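Local coordinates for uncharacterized protein MJ1062 (Methanocaldococcus jannaschii, PDB 3EO4) that is of unknown function but carries a GNAT-type acetyltransferase domain, the part crystallised here, and may transfer acyl groups, at residues 29-34 with 41-46. Sequence-based numbering, arbitrary orientation.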
loop_
_atom_site.group_PDB
_atom_site.type_symbol
_atom_site.label_atom_id
_atom_site.label_comp_id
_atom_site.label_asym_id
_atom_site.label_seq_id
_atom_site.Cartn_x
_atom_site.Cartn_y
_atom_site.Cartn_z
ATOM N N ALA A 29 4.051 0.805 -0.591
ATOM C CA ALA A 29 2.841 1.413 -0.045
ATOM C C ALA A 29 2.593 1.050 1.432
ATOM O O ALA A 29 2.188 1.900 2.242
ATOM C CB ALA A 29 1.635 1.076 -0.895
ATOM N N TRP A 30 2.869 -0.195 1.780
ATOM C CA TRP A 30 2.837 -0.603 3.174
ATOM C C TRP A 30 3.900 0.114 4.027
ATOM O O TRP A 30 3.601 0.609 5.101
ATOM C CB TRP A 30 3.059 -2.094 3.267
ATOM C CG TRP A 30 1.925 -2.919 2.759
ATOM C CD1 TRP A 30 0.574 -2.606 2.773
ATOM C CD2 TRP A 30 2.038 -4.225 2.189
ATOM N NE1 TRP A 30 -0.156 -3.661 2.241
ATOM C CE2 TRP A 30 0.722 -4.664 1.876
ATOM C CE3 TRP A 30 3.126 -5.078 1.930
ATOM C CZ2 TRP A 30 0.471 -5.923 1.304
ATOM C CZ3 TRP A 30 2.878 -6.316 1.350
ATOM C CH2 TRP A 30 1.541 -6.734 1.057
ATOM N N ARG A 31 5.132 0.166 3.552
ATOM C CA ARG A 31 6.214 0.801 4.324
ATOM C C ARG A 31 6.147 2.320 4.422
ATOM O O ARG A 31 6.935 2.930 5.169
ATOM C CB ARG A 31 7.584 0.404 3.738
ATOM C CG ARG A 31 7.807 -1.103 3.767
ATOM C CD ARG A 31 9.268 -1.443 3.478
ATOM N NE ARG A 31 10.021 -1.660 4.720
ATOM C CZ ARG A 31 10.699 -0.727 5.382
ATOM N NH1 ARG A 31 11.329 -1.063 6.504
ATOM N NH2 ARG A 31 10.752 0.533 4.932
ATOM N N SER A 32 5.287 2.930 3.612
ATOM C CA SER A 32 5.129 4.378 3.586
ATOM C C SER A 32 3.935 4.772 4.425
ATOM O O SER A 32 3.577 5.925 4.481
ATOM C CB SER A 32 4.988 4.900 2.153
ATOM O OG SER A 32 6.109 4.510 1.353
ATOM N N ASN A 33 3.316 3.803 5.084
ATOM C CA ASN A 33 2.224 4.099 5.976
ATOM C C ASN A 33 2.762 4.412 7.381
ATOM O O ASN A 33 3.361 3.542 8.004
ATOM C CB ASN A 33 1.258 2.914 5.992
ATOM C CG ASN A 33 -0.080 3.273 6.577
ATOM O OD1 ASN A 33 -0.162 3.959 7.573
ATOM N ND2 ASN A 33 -1.141 2.777 5.969
ATOM N N PRO A 34 2.570 5.665 7.867
ATOM C CA PRO A 34 3.017 6.128 9.182
ATOM C C PRO A 34 2.569 5.246 10.335
ATOM O O PRO A 34 3.223 5.243 11.383
ATOM C CB PRO A 34 2.354 7.509 9.321
ATOM C CG PRO A 34 2.094 7.938 7.940
ATOM C CD PRO A 34 1.811 6.715 7.157
ATOM N N TYR A 41 13.138 1.783 12.721
ATOM C CA TYR A 41 14.245 2.607 13.198
ATOM C C TYR A 41 14.353 3.924 12.391
ATOM O O TYR A 41 14.476 3.913 11.163
ATOM C CB TYR A 41 15.567 1.806 13.209
ATOM C CG TYR A 41 16.743 2.580 13.775
ATOM C CD1 TYR A 41 16.776 2.943 15.121
ATOM C CD2 TYR A 41 17.798 2.965 12.969
ATOM C CE1 TYR A 41 17.818 3.665 15.643
ATOM C CE2 TYR A 41 18.879 3.682 13.494
ATOM C CZ TYR A 41 18.869 4.027 14.831
ATOM O OH TYR A 41 19.894 4.747 15.378
ATOM N N ILE A 42 14.222 5.038 13.113
ATOM C CA ILE A 42 14.299 6.425 12.600
ATOM C C ILE A 42 13.473 6.881 11.361
ATOM O O ILE A 42 13.590 8.046 10.966
ATOM C CB ILE A 42 15.764 6.917 12.423
ATOM C CG1 ILE A 42 16.296 6.575 11.014
ATOM C CG2 ILE A 42 16.630 6.496 13.614
ATOM C CD1 ILE A 42 17.311 5.527 10.954
ATOM N N GLN A 43 12.657 6.016 10.752
ATOM C CA GLN A 43 11.853 6.482 9.609
ATOM C C GLN A 43 10.826 7.490 10.134
ATOM O O GLN A 43 10.120 7.211 11.111
ATOM C CB GLN A 43 11.171 5.328 8.866
ATOM C CG GLN A 43 10.605 5.699 7.491
ATOM C CD GLN A 43 10.006 4.492 6.734
ATOM O OE1 GLN A 43 10.432 3.363 6.926
ATOM N NE2 GLN A 43 9.008 4.737 5.891
ATOM N N LYS A 44 10.755 8.650 9.488
ATOM C CA LYS A 44 9.826 9.708 9.878
ATOM C C LYS A 44 9.017 10.194 8.692
ATOM O O LYS A 44 8.307 11.193 8.816
ATOM C CB LYS A 44 10.577 10.911 10.464
ATOM C CG LYS A 44 11.644 10.549 11.473
ATOM C CD LYS A 44 11.406 11.214 12.816
ATOM C CE LYS A 44 10.768 10.236 13.793
ATOM N NZ LYS A 44 10.410 10.922 15.073
ATOM N N GLU A 45 9.148 9.513 7.551
ATOM C CA GLU A 45 8.566 9.985 6.285
ATOM C C GLU A 45 8.216 8.803 5.400
ATOM O O GLU A 45 8.794 7.733 5.557
ATOM C CB GLU A 45 9.547 10.889 5.513
ATOM C CG GLU A 45 9.912 12.245 6.158
ATOM C CD GLU A 45 8.718 13.195 6.369
ATOM O OE1 GLU A 45 7.624 12.933 5.809
ATOM O OE2 GLU A 45 8.877 14.207 7.091
ATOM N N PRO A 46 7.261 8.985 4.461
ATOM C CA PRO A 46 7.039 7.935 3.467
ATOM C C PRO A 46 8.310 7.720 2.641
ATOM O O PRO A 46 9.178 8.592 2.600
ATOM C CB PRO A 46 5.934 8.525 2.580
ATOM C CG PRO A 46 5.284 9.526 3.411
ATOM C CD PRO A 46 6.363 10.132 4.238
#
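Gln43 reaches from the loop 41-46 to the last turn of helix 24-31, where its amide meets the backbone carbonyl of Arg31. From CB, which points toward the helix end, CG continues anti to the backbone N (chi1 -166°), and the chain stays extended through CD, 3.8 Å from Arg31 O. At the tip, NE2 donates to Arg31 O at 2.8 Å, with a bent N-H...O angle of 145° and the acceptor tilted out of the amide plane. NE2 also donates to Glu45 O (3.0 Å), this time in the amide plane, and the two bonds fix the amide's rotation. A leucine in place of Gln43 would probably leave the carbonyls of Arg31 and Glu45 without their shared donor and the loop less firmly held. OE1 is turned to the guanidinium side, 3.5 Å from Arg31 NH2. Alongside, Ser32 CB packs on Pro46 CB at 3.8 Å, and Ser32 OG is hydrogen-bonded to Met28 O and accepts from Leu47 N. Pro46 also packs on Leu35 of the second subunit. In this GNAT domain, the Gln43 amide thus joins the C-terminal end of helix 24-31 to the loop between helices 34-37 and 49-58, beside the subunit interface.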